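Local structure of De novo designed switch protein caging a hemagglutinin binder (sCageHA267_1S) (Synthetic construct, 7CBC) at residues Q34-E39 / D62-I67; D55-V60 / R135-L140; E28-L33 / R261-A266; E39-A44 / D234-A239; R70-I75 / A121-A126. The protein is a designed biosensor switch, a six-helix bundle that cages a hemagglutinin-binding module and probably releases it when its latch helix is displaced. All blocks are in the same frame, centred on the assembly; numbering follows the deposited sequence.

In the fold
From the N terminus, helix 3-46 supplies the first segments of contacts 3, 1 and 4 in turn, at 28-33, 34-39 and 39-44. The next helix, 50-93, opens contact 2 at 55-60, answers contact 1 at 62-67 and opens contact 5 at 70-75. Contact 1 therefore closes first, crossing both contact 4 and contact 2. Contact 5 closes on helix 99-142 at 121-126, within the span of contact 2, which closes at 135-140. Contact 4 reaches helix 195-239 and encloses both, and contact 3, closing last on helix 245-268, encloses all the others. Together they tie five of the six long helices; contacts 1, 2 and 4 touch one another toward one end of the bundle.

Contact 1: residues Q34-E39 / D62-I67; sequences QELNLE and DKSKEI
Leu36 meets Lys63, Ser64 and Ile67 with a single methyl, CD1, which supplies all the close contacts between 34-39 and 62-67. The Leu36 CG stands beside the backbone N (chi1 -64°), and this places CD1 across the gap. Along 62-67, Lys63 comes first: its chain bends at chi2, and its aliphatic part crosses the leucine at about a right angle, with Lys63 CD 3.6 Å and Lys63 CB 3.8 Å from Leu36 CD1. The methyl thus touches the aliphatic part of the lysine, at the exposed border of the contact. Next, Ser64 brings OG to 3.8 Å from Leu36 CD1, a van der Waals approach only; that hydroxyl is bonded to the Val60 carbonyl one turn earlier and to Gln130 NE2 of helix 99-142, which satisfies a buried polar atom. One turn on, Ile67 closes the deep side with CD1 3.9 Å from Leu36 CD1; the same methyl also packs on Arg32, while its CG2 branch lies against Ala29 and Leu33. The backbones are far enough apart for one layer of side chains: the local axes approach to 10.6 Å at 170°, and the Leu36 and Ser64 CA atoms are 7.7 Å apart. Since Leu36 also packs on Val60, it fits a hole lined by positions 60, 63, 64 and 67, the knobs-into-holes pattern of an antiparallel helical hairpin.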
# COMPACT_ATOMS: atom_id res chain seq x y z
N GLN A 34 14.19 -1.94 -5.66
CA GLN A 34 14.37 -2.02 -7.10
C GLN A 34 15.67 -1.35 -7.53
O GLN A 34 16.40 -1.87 -8.38
CB GLN A 34 13.19 -1.36 -7.81
CG GLN A 34 13.29 -1.37 -9.32
CD GLN A 34 13.11 -2.76 -9.89
OE1 GLN A 34 13.03 -3.75 -9.16
NE2 GLN A 34 13.02 -2.84 -11.21
N GLU A 35 15.96 -0.19 -6.95
CA GLU A 35 17.19 0.53 -7.25
C GLU A 35 18.41 -0.34 -6.97
O GLU A 35 19.36 -0.36 -7.76
CB GLU A 35 17.22 1.82 -6.42
CG GLU A 35 18.27 2.80 -6.86
CD GLU A 35 18.15 4.14 -6.17
OE1 GLU A 35 17.13 4.38 -5.45
OE2 GLU A 35 19.09 4.94 -6.35
N LEU A 36 18.37 -1.10 -5.87
CA LEU A 36 19.45 -2.05 -5.57
C LEU A 36 19.49 -3.19 -6.57
O LEU A 36 20.58 -3.60 -7.01
CB LEU A 36 19.28 -2.61 -4.16
CG LEU A 36 19.38 -1.65 -2.99
CD1 LEU A 36 19.44 -2.46 -1.71
CD2 LEU A 36 20.62 -0.77 -3.15
N ASN A 37 18.34 -3.76 -6.91
CA ASN A 37 18.35 -4.89 -7.84
C ASN A 37 18.94 -4.48 -9.19
O ASN A 37 19.75 -5.22 -9.76
CB ASN A 37 16.95 -5.46 -8.01
CG ASN A 37 16.96 -6.77 -8.78
OD1 ASN A 37 17.23 -7.84 -8.22
ND2 ASN A 37 16.68 -6.70 -10.08
N LEU A 38 18.57 -3.31 -9.70
CA LEU A 38 19.12 -2.88 -10.98
C LEU A 38 20.63 -2.71 -10.88
O LEU A 38 21.37 -3.15 -11.76
CB LEU A 38 18.46 -1.59 -11.44
CG LEU A 38 16.98 -1.78 -11.81
CD1 LEU A 38 16.45 -0.53 -12.50
CD2 LEU A 38 16.78 -3.01 -12.70
N GLU A 39 21.09 -2.08 -9.80
CA GLU A 39 22.52 -1.91 -9.58
C GLU A 39 23.24 -3.26 -9.49
O GLU A 39 24.34 -3.41 -10.02
CB GLU A 39 22.76 -1.11 -8.30
CG GLU A 39 22.37 0.34 -8.42
CD GLU A 39 23.57 1.22 -8.68
OE1 GLU A 39 24.68 0.84 -8.23
OE2 GLU A 39 23.41 2.28 -9.32
N ASP A 62 22.53 -7.57 2.81
CA ASP A 62 22.41 -6.80 4.04
C ASP A 62 21.69 -5.48 3.80
O ASP A 62 20.86 -5.06 4.61
CB ASP A 62 23.79 -6.55 4.65
CG ASP A 62 24.48 -7.85 5.08
OD1 ASP A 62 23.77 -8.82 5.41
OD2 ASP A 62 25.74 -7.88 5.08
N LYS A 63 21.96 -4.81 2.67
CA LYS A 63 21.28 -3.54 2.41
C LYS A 63 19.78 -3.76 2.21
O LYS A 63 18.97 -2.96 2.69
CB LYS A 63 21.89 -2.84 1.19
CG LYS A 63 21.94 -1.31 1.29
CD LYS A 63 20.54 -0.65 1.21
CE LYS A 63 20.56 0.87 1.49
NZ LYS A 63 19.34 1.63 1.02
N SER A 64 19.40 -4.84 1.53
CA SER A 64 17.99 -5.14 1.33
C SER A 64 17.29 -5.45 2.65
O SER A 64 16.16 -4.99 2.88
CB SER A 64 17.83 -6.32 0.37
OG SER A 64 18.35 -5.98 -0.90
N LYS A 65 17.93 -6.23 3.52
CA LYS A 65 17.28 -6.60 4.76
C LYS A 65 17.10 -5.39 5.66
O LYS A 65 16.11 -5.31 6.41
CB LYS A 65 18.07 -7.71 5.47
CG LYS A 65 17.76 -9.12 4.92
CD LYS A 65 18.84 -9.61 3.96
CE LYS A 65 18.30 -10.57 2.87
NZ LYS A 65 17.44 -9.90 1.84
N GLU A 66 18.01 -4.42 5.59
CA GLU A 66 17.83 -3.19 6.32
C GLU A 66 16.61 -2.42 5.80
O GLU A 66 15.77 -1.96 6.58
CB GLU A 66 19.10 -2.34 6.25
CG GLU A 66 19.02 -1.02 7.00
CD GLU A 66 18.70 -1.19 8.48
OE1 GLU A 66 18.90 -2.30 9.04
OE2 GLU A 66 18.22 -0.20 9.09
N ILE A 67 16.49 -2.30 4.47
CA ILE A 67 15.31 -1.66 3.88
C ILE A 67 14.04 -2.36 4.34
O ILE A 67 13.06 -1.71 4.71
CB ILE A 67 15.43 -1.66 2.35
CG1 ILE A 67 16.46 -0.62 1.89
CG2 ILE A 67 14.06 -1.40 1.70
CD1 ILE A 67 16.77 -0.69 0.43

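Contact 2: residues D55-V60 / R135-L140; sequences DEIKEV and RAVELL
Ile57 reaches across to 135-140, setting one methyl on Val137 and another on the end of Glu138. The tight part lies at this residue. With CG1 beside the backbone N and the arm bent at chi2 (-80°), Ile57 brings CD1 to 4.0 Å from Val137 CG1 and equally 4.0 Å from Glu138 CB, while its branch methyl CG2 comes within 3.1 Å of Glu138 OE2. That last approach is close for a carbon and an oxygen, and no hydrogen bond joins them. Glu138 runs fully extended, and OE2 is held by a salt bridge to Arg54 on the isoleucine's own helix, so the charge is paired beside apolar carbon. The Ile57 and Glu138 CA atoms stand 6.9 Å apart. The solvent side is looser: Lys58 points away from 135-140, and its NZ forms a long salt bridge with Asp55 OD1, at 4.0 Å. Cutting Ile57 back to an alanine is likely to open a gap beside Val137 and to take away the methyl against which the Glu138 carboxylate lies. An apolar inner face bordered by an interhelical ion pair is characteristic of helical bundles, here between the consecutive helices 50-93 and 99-142.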
# COMPACT_ATOMS: atom_id res chain seq x y z
N ASP A 55 31.21 -10.74 -2.06
CA ASP A 55 31.16 -9.59 -1.15
C ASP A 55 30.06 -8.62 -1.54
O ASP A 55 29.39 -8.05 -0.67
CB ASP A 55 32.52 -8.87 -1.15
CG ASP A 55 33.55 -9.54 -0.25
OD1 ASP A 55 33.15 -10.05 0.82
OD2 ASP A 55 34.75 -9.53 -0.62
N GLU A 56 29.86 -8.41 -2.84
CA GLU A 56 28.84 -7.47 -3.28
C GLU A 56 27.45 -8.08 -3.17
O GLU A 56 26.48 -7.37 -2.89
CB GLU A 56 29.12 -7.00 -4.70
CG GLU A 56 30.48 -6.34 -4.85
CD GLU A 56 30.37 -4.86 -5.17
OE1 GLU A 56 29.37 -4.25 -4.74
OE2 GLU A 56 31.29 -4.32 -5.82
N ILE A 57 27.33 -9.39 -3.38
CA ILE A 57 26.07 -10.08 -3.10
C ILE A 57 25.71 -9.94 -1.62
O ILE A 57 24.58 -9.57 -1.28
CB ILE A 57 26.15 -11.55 -3.53
CG1 ILE A 57 26.13 -11.67 -5.06
CG2 ILE A 57 25.00 -12.36 -2.93
CD1 ILE A 57 24.78 -11.54 -5.67
N LYS A 58 26.67 -10.22 -0.73
CA LYS A 58 26.40 -10.07 0.70
C LYS A 58 25.97 -8.65 1.04
O LYS A 58 25.06 -8.44 1.85
CB LYS A 58 27.64 -10.45 1.51
CG LYS A 58 27.43 -10.34 3.03
CD LYS A 58 28.74 -10.21 3.81
CE LYS A 58 29.87 -10.99 3.13
NZ LYS A 58 31.06 -11.24 4.01
N GLU A 59 26.61 -7.65 0.42
CA GLU A 59 26.32 -6.27 0.77
C GLU A 59 24.95 -5.83 0.26
O GLU A 59 24.28 -5.04 0.92
CB GLU A 59 27.42 -5.34 0.24
CG GLU A 59 27.39 -3.95 0.87
CD GLU A 59 27.19 -2.84 -0.16
OE1 GLU A 59 27.04 -3.15 -1.36
OE2 GLU A 59 27.18 -1.65 0.24
N VAL A 60 24.52 -6.32 -0.90
CA VAL A 60 23.17 -5.98 -1.32
C VAL A 60 22.15 -6.78 -0.51
O VAL A 60 21.05 -6.29 -0.23
CB VAL A 60 22.99 -6.19 -2.84
CG1 VAL A 60 23.13 -7.65 -3.19
CG2 VAL A 60 21.65 -5.66 -3.32
N ARG A 135 19.31 -14.23 -5.18
CA ARG A 135 19.73 -15.61 -5.41
C ARG A 135 19.86 -15.88 -6.90
O ARG A 135 20.79 -16.58 -7.34
CB ARG A 135 18.74 -16.57 -4.76
CG ARG A 135 19.27 -17.97 -4.55
CD ARG A 135 18.19 -18.96 -4.12
NE ARG A 135 17.22 -18.40 -3.16
CZ ARG A 135 15.90 -18.45 -3.33
NH1 ARG A 135 15.38 -19.02 -4.42
NH2 ARG A 135 15.08 -17.92 -2.42
N ALA A 136 18.95 -15.32 -7.70
CA ALA A 136 19.00 -15.50 -9.15
C ALA A 136 20.28 -14.93 -9.73
O ALA A 136 20.95 -15.60 -10.53
CB ALA A 136 17.78 -14.84 -9.80
N VAL A 137 20.64 -13.71 -9.36
CA VAL A 137 21.89 -13.12 -9.84
C VAL A 137 23.08 -13.96 -9.38
O VAL A 137 23.97 -14.30 -10.17
CB VAL A 137 22.02 -11.66 -9.37
CG1 VAL A 137 23.46 -11.19 -9.47
CG2 VAL A 137 21.10 -10.76 -10.18
N GLU A 138 23.09 -14.30 -8.09
CA GLU A 138 24.15 -15.10 -7.48
C GLU A 138 24.39 -16.40 -8.25
O GLU A 138 25.54 -16.77 -8.53
CB GLU A 138 23.76 -15.37 -6.03
CG GLU A 138 24.78 -16.00 -5.12
CD GLU A 138 24.23 -16.08 -3.70
OE1 GLU A 138 23.17 -16.71 -3.50
OE2 GLU A 138 24.84 -15.49 -2.77
N LEU A 139 23.32 -17.10 -8.62
CA LEU A 139 23.47 -18.34 -9.37
C LEU A 139 23.78 -18.07 -10.84
O LEU A 139 24.48 -18.87 -11.47
CB LEU A 139 22.20 -19.17 -9.24
CG LEU A 139 22.32 -20.66 -9.49
CD1 LEU A 139 22.83 -21.36 -8.23
CD2 LEU A 139 20.97 -21.22 -9.92
N LEU A 140 23.30 -16.96 -11.40
CA LEU A 140 23.55 -16.70 -12.81
C LEU A 140 25.02 -16.37 -13.08
O LEU A 140 25.53 -16.68 -14.17
CB LEU A 140 22.64 -15.58 -13.32
CG LEU A 140 21.22 -16.04 -13.67
CD1 LEU A 140 20.32 -14.87 -14.08
CD2 LEU A 140 21.21 -17.12 -14.75

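Contact 3: residues E28-L33 / R261-A266; sequences EAMARL and RIVEDA
Ala31 and Val263 bring their CA atoms to 6.9 Å, on helices 3-46 and 245-268, which run in opposite senses here. Val263 points at the other helix and divides its two methyls. Its CG2 lies 4.2 Å from CE of Met30, a selenomethionine, and the two side chains slide past each other in opposite directions. The Met30 chain leaves with CG anti to the backbone N and bends at its last torsion (chi3 79°), which turns the terminal methyl onto the valine. The other methyl, Val263 CG1, rests 4.3 Å from Ala31 CB. These touches are all apolar, and no hydrogen bond crosses. Helix 195-239 adds to the setting: Ala224 and Leu228 pack on Met30. On the flank of 28-33, Arg32 NH1 binds Glu28 OE2 at 2.7 Å with a nearly straight N-H (170°); the oxygen lies in the guanidinium plane, yet the nitrogen comes in from above the carboxylate plane. Arg32 also bridges to Glu35. Met30, Ala31 and Val263, all buried, form part of the apolar core of the six-helix bundle, joining its first long helix to its sixth, 245-268, which is probably the latch of the caged switch.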
# COMPACT_ATOMS: atom_id res chain seq x y z
N GLU A 28 8.07 3.76 -1.36
CA GLU A 28 9.44 4.23 -1.29
C GLU A 28 10.41 3.06 -1.12
O GLU A 28 11.38 2.92 -1.87
CB GLU A 28 9.60 5.23 -0.15
CG GLU A 28 10.89 6.06 -0.20
CD GLU A 28 12.10 5.35 0.44
OE1 GLU A 28 11.91 4.44 1.27
OE2 GLU A 28 13.25 5.72 0.09
N ALA A 29 10.14 2.20 -0.13
CA ALA A 29 11.01 1.06 0.14
C ALA A 29 11.10 0.14 -1.06
O ALA A 29 12.15 -0.46 -1.31
CB ALA A 29 10.50 0.29 1.35
N MSE A 30 10.01 -0.01 -1.81
CA MSE A 30 9.99 -0.83 -3.01
C MSE A 30 10.82 -0.15 -4.10
O MSE A 30 11.50 -0.81 -4.88
CB MSE A 30 8.55 -1.08 -3.48
CG MSE A 30 8.45 -1.96 -4.74
SE MSE A 30 6.69 -1.84 -5.60
CE MSE A 30 6.92 -0.14 -6.52
N ALA A 31 10.78 1.19 -4.13
CA ALA A 31 11.66 1.92 -5.04
C ALA A 31 13.12 1.70 -4.69
O ALA A 31 13.96 1.48 -5.57
CB ALA A 31 11.32 3.40 -5.04
N ARG A 32 13.45 1.73 -3.39
CA ARG A 32 14.83 1.49 -2.99
C ARG A 32 15.28 0.08 -3.33
O ARG A 32 16.36 -0.11 -3.89
CB ARG A 32 15.02 1.75 -1.49
CG ARG A 32 14.54 3.10 -1.00
CD ARG A 32 15.47 4.24 -1.35
NE ARG A 32 15.44 4.56 -2.77
CZ ARG A 32 14.53 5.34 -3.35
NH1 ARG A 32 13.55 5.90 -2.63
NH2 ARG A 32 14.60 5.55 -4.66
N LEU A 33 14.45 -0.93 -3.01
CA LEU A 33 14.81 -2.31 -3.33
C LEU A 33 15.08 -2.49 -4.82
O LEU A 33 16.05 -3.14 -5.22
CB LEU A 33 13.69 -3.26 -2.90
CG LEU A 33 13.48 -3.54 -1.42
CD1 LEU A 33 12.22 -4.37 -1.21
CD2 LEU A 33 14.69 -4.23 -0.81
N ARG A 261 9.17 5.04 -14.32
CA ARG A 261 7.83 5.33 -14.83
C ARG A 261 6.77 4.50 -14.12
O ARG A 261 5.64 4.97 -13.94
CB ARG A 261 7.78 5.10 -16.34
CG ARG A 261 8.45 6.20 -17.13
CD ARG A 261 8.04 6.18 -18.59
NE ARG A 261 8.78 5.17 -19.33
CZ ARG A 261 9.96 5.38 -19.90
NH1 ARG A 261 10.55 6.57 -19.81
NH2 ARG A 261 10.57 4.40 -20.55
N ILE A 262 7.10 3.27 -13.73
CA ILE A 262 6.16 2.43 -13.01
C ILE A 262 5.93 2.97 -11.61
O ILE A 262 4.79 3.16 -11.17
CB ILE A 262 6.67 0.98 -13.00
CG1 ILE A 262 6.37 0.30 -14.35
CG2 ILE A 262 6.09 0.20 -11.83
CD1 ILE A 262 7.37 -0.78 -14.74
N VAL A 263 7.02 3.24 -10.88
CA VAL A 263 6.90 3.87 -9.57
C VAL A 263 6.12 5.18 -9.68
O VAL A 263 5.25 5.48 -8.84
CB VAL A 263 8.30 4.09 -8.97
CG1 VAL A 263 8.23 4.88 -7.68
CG2 VAL A 263 8.99 2.75 -8.73
N GLU A 264 6.40 5.97 -10.72
CA GLU A 264 5.68 7.22 -10.93
C GLU A 264 4.19 6.97 -11.14
O GLU A 264 3.36 7.72 -10.63
CB GLU A 264 6.26 7.96 -12.13
CG GLU A 264 7.50 8.79 -11.85
CD GLU A 264 8.09 9.36 -13.13
OE1 GLU A 264 9.32 9.58 -13.19
OE2 GLU A 264 7.31 9.56 -14.09
N ASP A 265 3.84 5.93 -11.92
CA ASP A 265 2.43 5.60 -12.09
C ASP A 265 1.74 5.36 -10.76
O ASP A 265 0.56 5.70 -10.59
CB ASP A 265 2.28 4.38 -12.99
CG ASP A 265 2.53 4.69 -14.46
OD1 ASP A 265 2.96 5.82 -14.79
OD2 ASP A 265 2.28 3.78 -15.28
N ALA A 266 2.46 4.80 -9.78
CA ALA A 266 1.87 4.54 -8.47
C ALA A 266 1.84 5.80 -7.60
O ALA A 266 0.87 6.01 -6.87
CB ALA A 266 2.63 3.42 -7.77

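Contact 4: residues E39-A44 / D234-A239; sequences ELVYLA and DLLRLA
Val41 faces Leu235, Leu236 and Ala239 and makes every close touch between 39-44 and 234-239. From its CB, which points at the other helix, two methyls spread in different directions. CG1, anti to the backbone N (chi1 171°), goes to Leu235: it lies 3.9 Å from Leu235 CD2 and 4.1 Å from Leu235 CG, the two side chains meeting tip to tip. The same methyl extends to the next turn, 4.3 Å from Ala239 CB, a looser touch. CG2, the other branch, lies 3.9 Å from Leu236 CD2. That leucine does not start out aimed at Val41, but its end bends nearer, so the valine is held from two flanks. The local axes are nearly parallel, 5° apart, with a closest approach of 11.2 Å, and the CA atoms of Val41 and Leu236 are 7.6 Å apart. In the six-helix bundle, this joins the first long helix to the fifth, distant in sequence yet side by side in space, and Leu235, Leu236 and Ala239 are spaced as three sides of a socket, consistent with knobs-into-holes packing. Neither leucine stops at this pair of helices. Leu235 also packs on Ile252 of helix 245-268, and Leu236 lies against Ala136 of helix 99-142 and Leu153 of helix 146-190.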
# COMPACT_ATOMS: atom_id res chain seq x y z
N GLU A 39 21.09 -2.08 -9.80
CA GLU A 39 22.52 -1.91 -9.58
C GLU A 39 23.24 -3.26 -9.49
O GLU A 39 24.34 -3.41 -10.02
CB GLU A 39 22.76 -1.11 -8.30
CG GLU A 39 22.37 0.34 -8.42
CD GLU A 39 23.57 1.22 -8.68
OE1 GLU A 39 24.68 0.84 -8.23
OE2 GLU A 39 23.41 2.28 -9.32
N LEU A 40 22.63 -4.23 -8.82
CA LEU A 40 23.26 -5.54 -8.70
C LEU A 40 23.36 -6.24 -10.05
O LEU A 40 24.39 -6.85 -10.38
CB LEU A 40 22.48 -6.40 -7.71
CG LEU A 40 23.00 -7.82 -7.59
CD1 LEU A 40 24.49 -7.83 -7.23
CD2 LEU A 40 22.17 -8.64 -6.60
N VAL A 41 22.30 -6.16 -10.86
CA VAL A 41 22.37 -6.73 -12.20
C VAL A 41 23.49 -6.08 -12.99
O VAL A 41 24.25 -6.75 -13.69
CB VAL A 41 21.02 -6.57 -12.92
CG1 VAL A 41 21.16 -6.96 -14.38
CG2 VAL A 41 19.98 -7.42 -12.25
N TYR A 42 23.62 -4.75 -12.88
CA TYR A 42 24.61 -4.03 -13.66
C TYR A 42 26.02 -4.47 -13.30
O TYR A 42 26.89 -4.58 -14.18
CB TYR A 42 24.44 -2.52 -13.47
CG TYR A 42 25.27 -1.68 -14.42
CD1 TYR A 42 24.70 -1.09 -15.54
CD2 TYR A 42 26.62 -1.48 -14.20
CE1 TYR A 42 25.46 -0.32 -16.42
CE2 TYR A 42 27.38 -0.73 -15.07
CZ TYR A 42 26.80 -0.14 -16.17
OH TYR A 42 27.58 0.62 -17.03
N LEU A 43 26.27 -4.74 -12.02
CA LEU A 43 27.60 -5.16 -11.61
C LEU A 43 27.88 -6.61 -11.97
O LEU A 43 29.03 -6.97 -12.24
CB LEU A 43 27.78 -4.94 -10.11
CG LEU A 43 28.90 -3.95 -9.79
CD1 LEU A 43 29.18 -3.93 -8.30
CD2 LEU A 43 30.18 -4.26 -10.59
N ALA A 44 26.84 -7.45 -11.99
CA ALA A 44 27.00 -8.84 -12.40
C ALA A 44 27.39 -8.97 -13.86
O ALA A 44 27.93 -10.02 -14.25
CB ALA A 44 25.71 -9.61 -12.14
N ASP A 234 12.58 -10.09 -17.26
CA ASP A 234 12.94 -9.76 -18.64
C ASP A 234 14.39 -9.28 -18.73
O ASP A 234 15.10 -9.61 -19.68
CB ASP A 234 12.00 -8.69 -19.19
CG ASP A 234 10.61 -9.23 -19.55
OD1 ASP A 234 10.34 -10.43 -19.27
OD2 ASP A 234 9.78 -8.46 -20.09
N LEU A 235 14.84 -8.51 -17.74
CA LEU A 235 16.21 -8.02 -17.75
C LEU A 235 17.20 -9.14 -17.47
O LEU A 235 18.27 -9.19 -18.08
CB LEU A 235 16.35 -6.90 -16.72
CG LEU A 235 17.74 -6.31 -16.50
CD1 LEU A 235 18.21 -5.55 -17.74
CD2 LEU A 235 17.72 -5.41 -15.28
N LEU A 236 16.86 -10.04 -16.54
CA LEU A 236 17.70 -11.20 -16.28
C LEU A 236 17.75 -12.13 -17.49
O LEU A 236 18.80 -12.73 -17.79
CB LEU A 236 17.20 -11.97 -15.06
CG LEU A 236 17.50 -11.31 -13.72
CD1 LEU A 236 17.17 -12.25 -12.59
CD2 LEU A 236 18.96 -10.88 -13.64
N ARG A 237 16.62 -12.28 -18.18
CA ARG A 237 16.62 -13.02 -19.43
C ARG A 237 17.62 -12.43 -20.41
O ARG A 237 18.42 -13.16 -21.00
CB ARG A 237 15.21 -13.04 -20.02
CG ARG A 237 15.02 -14.02 -21.16
CD ARG A 237 13.67 -14.71 -21.04
NE ARG A 237 13.45 -15.67 -22.12
CZ ARG A 237 14.01 -16.87 -22.16
NH1 ARG A 237 14.80 -17.27 -21.17
NH2 ARG A 237 13.77 -17.68 -23.18
N LEU A 238 17.61 -11.11 -20.57
CA LEU A 238 18.48 -10.44 -21.54
C LEU A 238 19.93 -10.38 -21.07
O LEU A 238 20.85 -10.47 -21.90
CB LEU A 238 17.97 -9.03 -21.82
CG LEU A 238 17.27 -8.77 -23.15
CD1 LEU A 238 16.12 -9.76 -23.36
CD2 LEU A 238 16.76 -7.32 -23.19
N ALA A 239 20.17 -10.19 -19.77
CA ALA A 239 21.53 -10.01 -19.28
C ALA A 239 22.34 -11.29 -19.27
O ALA A 239 23.55 -11.23 -19.06
CB ALA A 239 21.52 -9.41 -17.87

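Contact 5: residues R70-I75 / A121-A126; sequences RAEKEI and AFLEAA
Leu123 holds its CG opposite its own backbone nitrogen (chi1 177°) and turns its branches with chi2 at 51°, which lays methyl CD2 against Ala71, Glu72 and Ile75. Ile75 in turn keeps its CG1 arm straight at chi2 and carries CD1 to 3.9 Å from Leu123 CD2. Leu123 CD2 also reaches the main chain beside Ala71: it is 3.5 Å from Glu72 N and 3.6 Å from Ala71 C, while Ala71 CB stands 3.7 Å from it. The other branch, Leu123 CD1, lies 4.0 Å from Ala71 CB, so both branch ends of the leucine bear on the alanine methyl from the same side. On the outer side, Glu72 crosses the leucine at about a right angle and offers its methylene, CG being 3.7 Å from Leu123 CD2. Local axes are 10.8 Å apart and almost antiparallel at 176°, which places consecutive helices 50-93 and 99-142 as a hairpin within the bundle. Helix 3-46 covers the inner side, Leu26 touching Ala71 and Leu22 touching Ile75. No hydrogen bond or salt bridge crosses between 70-75 and 121-126. The contact therefore rests on shape and burial of carbon around Leu123, with Glu72 lending its aliphatic part to the border; its carboxylate and that of Glu124, two like charges near each other, probably depend on solvent to screen them.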
# COMPACT_ATOMS: atom_id res chain seq x y z
N ARG A 70 13.32 -1.87 8.14
CA ARG A 70 12.81 -0.54 8.46
C ARG A 70 11.39 -0.34 7.91
O ARG A 70 10.59 0.38 8.52
CB ARG A 70 13.79 0.51 7.94
CG ARG A 70 13.21 1.89 7.77
CD ARG A 70 13.82 2.58 6.58
NE ARG A 70 13.62 1.75 5.41
CZ ARG A 70 12.45 1.53 4.82
NH1 ARG A 70 11.31 2.11 5.25
NH2 ARG A 70 12.42 0.71 3.78
N ALA A 71 11.04 -1.00 6.80
CA ALA A 71 9.64 -0.98 6.35
C ALA A 71 8.74 -1.78 7.28
O ALA A 71 7.57 -1.41 7.46
CB ALA A 71 9.53 -1.52 4.92
N GLU A 72 9.24 -2.86 7.89
CA GLU A 72 8.47 -3.53 8.94
C GLU A 72 8.22 -2.60 10.12
O GLU A 72 7.19 -2.71 10.78
CB GLU A 72 9.19 -4.79 9.41
CG GLU A 72 9.29 -5.85 8.34
CD GLU A 72 10.17 -7.02 8.74
OE1 GLU A 72 10.77 -6.99 9.85
OE2 GLU A 72 10.28 -7.96 7.93
N LYS A 73 9.17 -1.70 10.40
CA LYS A 73 9.02 -0.74 11.48
C LYS A 73 7.94 0.28 11.18
O LYS A 73 7.18 0.67 12.07
CB LYS A 73 10.36 -0.04 11.74
CG LYS A 73 10.36 0.99 12.87
CD LYS A 73 10.20 0.32 14.24
CE LYS A 73 10.62 1.24 15.38
NZ LYS A 73 10.04 2.61 15.28
N GLU A 74 7.85 0.75 9.92
CA GLU A 74 6.78 1.68 9.56
C GLU A 74 5.41 1.02 9.72
O GLU A 74 4.45 1.69 10.11
CB GLU A 74 6.95 2.17 8.11
CG GLU A 74 8.24 2.97 7.82
CD GLU A 74 8.08 4.47 8.06
OE1 GLU A 74 7.57 4.86 9.14
OE2 GLU A 74 8.44 5.27 7.17
N ILE A 75 5.30 -0.27 9.41
CA ILE A 75 4.03 -0.96 9.59
C ILE A 75 3.66 -1.04 11.06
O ILE A 75 2.51 -0.79 11.45
CB ILE A 75 4.08 -2.37 8.96
CG1 ILE A 75 4.16 -2.28 7.44
CG2 ILE A 75 2.85 -3.17 9.34
CD1 ILE A 75 4.07 -3.62 6.76
N ALA A 121 1.27 -8.49 4.52
CA ALA A 121 1.30 -9.45 3.43
C ALA A 121 1.99 -8.88 2.20
O ALA A 121 2.76 -9.58 1.54
CB ALA A 121 -0.12 -9.89 3.09
N PHE A 122 1.76 -7.60 1.89
CA PHE A 122 2.42 -7.04 0.71
C PHE A 122 3.93 -6.96 0.91
O PHE A 122 4.71 -7.27 0.00
CB PHE A 122 1.87 -5.66 0.37
CG PHE A 122 2.71 -4.91 -0.62
CD1 PHE A 122 2.60 -5.17 -1.98
CD2 PHE A 122 3.64 -3.97 -0.19
CE1 PHE A 122 3.40 -4.49 -2.90
CE2 PHE A 122 4.45 -3.30 -1.10
CZ PHE A 122 4.33 -3.56 -2.46
N LEU A 123 4.36 -6.51 2.09
CA LEU A 123 5.79 -6.34 2.32
C LEU A 123 6.51 -7.68 2.28
O LEU A 123 7.64 -7.78 1.80
CB LEU A 123 6.02 -5.63 3.66
CG LEU A 123 7.48 -5.44 4.07
CD1 LEU A 123 8.28 -4.80 2.95
CD2 LEU A 123 7.59 -4.61 5.34
N GLU A 124 5.84 -8.74 2.76
CA GLU A 124 6.47 -10.05 2.75
C GLU A 124 6.70 -10.54 1.32
O GLU A 124 7.78 -11.05 1.00
CB GLU A 124 5.63 -11.02 3.59
CG GLU A 124 5.71 -10.69 5.10
CD GLU A 124 4.67 -11.41 5.98
OE1 GLU A 124 4.78 -11.33 7.23
OE2 GLU A 124 3.74 -12.05 5.43
N ALA A 125 5.73 -10.31 0.44
CA ALA A 125 5.93 -10.63 -0.97
C ALA A 125 7.06 -9.81 -1.58
O ALA A 125 7.80 -10.31 -2.43
CB ALA A 125 4.64 -10.41 -1.77
N ALA A 126 7.21 -8.56 -1.16
CA ALA A 126 8.32 -7.77 -1.69
C ALA A 126 9.67 -8.29 -1.20
O ALA A 126 10.65 -8.31 -1.95
CB ALA A 126 8.15 -6.29 -1.33